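Local structure of nigritoxine (5M41) at residues V497-A502 against R553-D558. The protein is a bacterial toxin of Vibrio nigripulchritudo that acts on crustaceans and insects. Numbering follows the deposited sequence.
Sequences VYINEA and RLQHKD
Gln555 and His556 reach from the end of helix 546-555 to the backbone of strand 496-500. This is an outermost strand of a four-stranded antiparallel sheet. Its other edge pairs with strand 505-515, Tyr498 bonding with Lys507. The primary amide of Gln555 bonds to the N-H and C=O of one residue, much as a neighbouring strand would. CB of Gln555 points toward the strand. CG lies anti to the backbone N (chi1 -163°), and the chain stays extended to CD, which puts the amide level with Ile499. Gln555 OE1 accepts from Ile499 N at 3.0 Å, in the carbonyl plane and on a lone pair. Gln555 NE2 donates to Ile499 O at 2.8 Å, and this acceptor lies in the amide plane. Both bonds are fairly straight and together fix the rotation of the amide. The Gln555 side chain crosses that of Tyr498 at about a right angle, with Gln555 OE1 3.5 Å from Tyr498 CD1 and Gln555 NE2 3.6 Å from Tyr498 CE1. Amide and ring planes differ by 29°. The phenol OH of Tyr498 bonds to Asp551, one turn before Gln555 on the helix. His556 is the first residue after the helix to leave helical geometry. Its NE2 also makes a weak bond to Gln555 OE1. The main partner of His556 NE2 is Val497 O at 2.9 Å; the bond is bent to 135° at the hydrogen, and the donor sits above the carbonyl plane.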
ATOM      1  N   VAL A 497       8.159  -0.237 -32.011  1.00 59.56           N
ATOM      2  CA  VAL A 497       8.808   0.814 -31.237  1.00 59.92           C
ATOM      3  C   VAL A 497       8.551   0.595 -29.745  1.00 59.69           C
ATOM      4  O   VAL A 497       7.445   0.805 -29.248  1.00 60.20           O
ATOM      5  CB  VAL A 497       8.387   2.247 -31.658  1.00 61.95           C
ATOM      6  CG1 VAL A 497       9.031   3.268 -30.735  1.00 63.19           C
ATOM      7  CG2 VAL A 497       8.786   2.539 -33.101  1.00 64.48           C
ATOM      8  N   TYR A 498       9.588   0.162 -29.044  1.00 59.69           N
ATOM      9  CA  TYR A 498       9.523  -0.011 -27.618  1.00 58.69           C
ATOM     10  C   TYR A 498       9.874   1.306 -26.931  1.00 62.18           C
ATOM     11  O   TYR A 498      10.960   1.863 -27.141  1.00 61.79           O
ATOM     12  CB  TYR A 498      10.450  -1.147 -27.164  1.00 56.73           C
ATOM     13  CG  TYR A 498      10.587  -1.237 -25.668  1.00 57.20           C
ATOM     14  CD1 TYR A 498       9.459  -1.297 -24.845  1.00 55.95           C
ATOM     15  CD2 TYR A 498      11.837  -1.247 -25.072  1.00 58.10           C
ATOM     16  CE1 TYR A 498       9.585  -1.367 -23.468  1.00 56.83           C
ATOM     17  CE2 TYR A 498      11.973  -1.308 -23.696  1.00 58.81           C
ATOM     18  CZ  TYR A 498      10.846  -1.374 -22.901  1.00 58.32           C
ATOM     19  OH  TYR A 498      10.998  -1.433 -21.539  1.00 57.70           O
ATOM     20  N   ILE A 499       8.941   1.805 -26.124  1.00 62.60           N
ATOM     21  CA  ILE A 499       9.184   3.006 -25.323  1.00 65.80           C
ATOM     22  C   ILE A 499       9.592   2.620 -23.911  1.00 66.34           C
ATOM     23  O   ILE A 499       8.772   2.164 -23.108  1.00 63.35           O
ATOM     24  CB  ILE A 499       7.973   3.961 -25.294  1.00 68.64           C
ATOM     25  CG1 ILE A 499       7.548   4.313 -26.724  1.00 71.31           C
ATOM     26  CG2 ILE A 499       8.322   5.225 -24.508  1.00 70.12           C
ATOM     27  CD1 ILE A 499       6.107   4.763 -26.852  1.00 76.67           C
ATOM     28  N   ASN A 500      10.881   2.780 -23.636  1.00 69.49           N
ATOM     29  CA  ASN A 500      11.455   2.458 -22.342  1.00 69.97           C
ATOM     30  C   ASN A 500      11.180   3.629 -21.430  1.00 71.53           C
ATOM     31  O   ASN A 500      11.812   4.685 -21.555  1.00 71.39           O
ATOM     32  CB  ASN A 500      12.960   2.225 -22.498  1.00 74.36           C
ATOM     33  CG  ASN A 500      13.595   1.617 -21.266  1.00 74.88           C
ATOM     34  OD1 ASN A 500      13.314   2.024 -20.134  1.00 73.81           O
ATOM     35  ND2 ASN A 500      14.481   0.640 -21.485  1.00 74.57           N
ATOM     36  N   GLU A 501      10.215   3.456 -20.534  1.00 68.68           N
ATOM     37  CA  GLU A 501       9.764   4.548 -19.685  1.00 71.68           C
ATOM     38  C   GLU A 501      10.843   5.024 -18.702  1.00 75.92           C
ATOM     39  O   GLU A 501      10.845   6.192 -18.298  1.00 80.20           O
ATOM     40  CB  GLU A 501       8.482   4.160 -18.941  1.00 66.96           C
ATOM     41  CG  GLU A 501       7.219   4.150 -19.795  1.00 65.74           C
ATOM     42  CD  GLU A 501       6.126   3.265 -19.195  1.00 66.75           C
ATOM     43  OE1 GLU A 501       6.367   2.047 -19.060  1.00 68.33           O
ATOM     44  OE2 GLU A 501       5.031   3.766 -18.856  1.00 63.22           O
ATOM     45  N   ALA A 502      11.761   4.125 -18.337  1.00 77.28           N
ATOM     46  CA  ALA A 502      12.819   4.429 -17.368  1.00 79.53           C
ATOM     47  C   ALA A 502      13.925   5.261 -18.008  1.00 83.99           C
ATOM     48  O   ALA A 502      14.112   6.426 -17.661  1.00 86.55           O
ATOM     49  CB  ALA A 502      13.383   3.143 -16.776  1.00 77.92           C
ATOM     50  N   ARG A 553       7.091  -6.918 -23.770  1.00 41.90           N
ATOM     51  CA  ARG A 553       6.063  -7.899 -24.106  1.00 43.66           C
ATOM     52  C   ARG A 553       4.689  -7.492 -23.605  1.00 43.76           C
ATOM     53  O   ARG A 553       3.696  -7.799 -24.247  1.00 43.77           O
ATOM     54  CB  ARG A 553       6.438  -9.283 -23.597  1.00 42.33           C
ATOM     55  CG  ARG A 553       7.460 -10.001 -24.469  1.00 44.62           C
ATOM     56  CD  ARG A 553       7.752 -11.364 -23.875  1.00 42.37           C
ATOM     57  NE  ARG A 553       8.636 -12.187 -24.689  1.00 42.21           N
ATOM     58  CZ  ARG A 553       8.264 -12.901 -25.752  1.00 43.59           C
ATOM     59  NH1 ARG A 553       7.002 -12.887 -26.199  1.00 43.20           N
ATOM     60  NH2 ARG A 553       9.176 -13.630 -26.388  1.00 43.18           N
ATOM     61  N   LEU A 554       4.641  -6.812 -22.457  1.00 45.07           N
ATOM     62  CA  LEU A 554       3.396  -6.237 -21.940  1.00 46.23           C
ATOM     63  C   LEU A 554       2.947  -5.043 -22.792  1.00 48.00           C
ATOM     64  O   LEU A 554       1.787  -4.951 -23.177  1.00 47.46           O
ATOM     65  CB  LEU A 554       3.546  -5.780 -20.475  1.00 46.53           C
ATOM     66  CG  LEU A 554       3.492  -6.800 -19.314  1.00 46.59           C
ATOM     67  CD1 LEU A 554       3.654  -6.059 -17.988  1.00 45.90           C
ATOM     68  CD2 LEU A 554       2.197  -7.600 -19.317  1.00 46.63           C
ATOM     69  N   GLN A 555       3.871  -4.126 -23.061  1.00 48.70           N
ATOM     70  CA  GLN A 555       3.576  -2.923 -23.846  1.00 48.97           C
ATOM     71  C   GLN A 555       3.062  -3.300 -25.243  1.00 49.12           C
ATOM     72  O   GLN A 555       2.140  -2.679 -25.752  1.00 48.96           O
ATOM     73  CB  GLN A 555       4.839  -2.067 -23.946  1.00 50.88           C
ATOM     74  CG  GLN A 555       4.624  -0.621 -24.370  1.00 52.89           C
ATOM     75  CD  GLN A 555       5.936   0.123 -24.492  1.00 53.89           C
ATOM     76  OE1 GLN A 555       6.462   0.283 -25.590  1.00 55.54           O
ATOM     77  NE2 GLN A 555       6.496   0.533 -23.362  1.00 52.27           N
ATOM     78  N   HIS A 556       3.630  -4.345 -25.833  1.00 48.97           N
ATOM     79  CA  HIS A 556       3.187  -4.849 -27.145  1.00 48.95           C
ATOM     80  C   HIS A 556       2.522  -6.198 -27.089  1.00 47.07           C
ATOM     81  O   HIS A 556       2.679  -7.054 -27.999  1.00 46.92           O
ATOM     82  CB  HIS A 556       4.355  -4.802 -28.112  1.00 51.70           C
ATOM     83  CG  HIS A 556       4.797  -3.402 -28.398  1.00 54.49           C
ATOM     84  ND1 HIS A 556       4.220  -2.655 -29.347  1.00 59.08           N
ATOM     85  CD2 HIS A 556       5.717  -2.582 -27.752  1.00 54.17           C
ATOM     86  CE1 HIS A 556       4.777  -1.417 -29.343  1.00 59.67           C
ATOM     87  NE2 HIS A 556       5.692  -1.381 -28.370  1.00 58.62           N
ATOM     88  N   LYS A 557       1.716  -6.374 -26.039  1.00 45.64           N
ATOM     89  CA  LYS A 557       1.117  -7.689 -25.721  1.00 47.19           C
ATOM     90  C   LYS A 557       0.190  -8.252 -26.789  1.00 47.43           C
ATOM     91  O   LYS A 557       0.009  -9.457 -26.852  1.00 46.11           O
ATOM     92  CB  LYS A 557       0.387  -7.658 -24.366  1.00 47.05           C
ATOM     93  CG  LYS A 557      -0.758  -6.658 -24.295  1.00 47.10           C
ATOM     94  CD  LYS A 557      -1.547  -6.922 -23.019  1.00 52.23           C
ATOM     95  CE  LYS A 557      -2.814  -6.091 -22.967  1.00 57.30           C
ATOM     96  NZ  LYS A 557      -3.590  -6.449 -21.741  1.00 60.97           N
ATOM     97  N   ASP A 558      -0.377  -7.382 -27.627  1.00 50.61           N
ATOM     98  CA  ASP A 558      -1.334  -7.788 -28.668  1.00 52.59           C
ATOM     99  C   ASP A 558      -0.730  -8.223 -30.005  1.00 51.72           C
ATOM    100  O   ASP A 558      -1.438  -8.769 -30.845  1.00 53.53           O
ATOM    101  CB  ASP A 558      -2.336  -6.654 -28.929  1.00 57.67           C
ATOM    102  CG  ASP A 558      -3.072  -6.219 -27.671  1.00 63.05           C
ATOM    103  OD1 ASP A 558      -3.605  -7.098 -26.958  1.00 63.37           O
ATOM    104  OD2 ASP A 558      -3.120  -4.998 -27.396  1.00 65.71           O
TER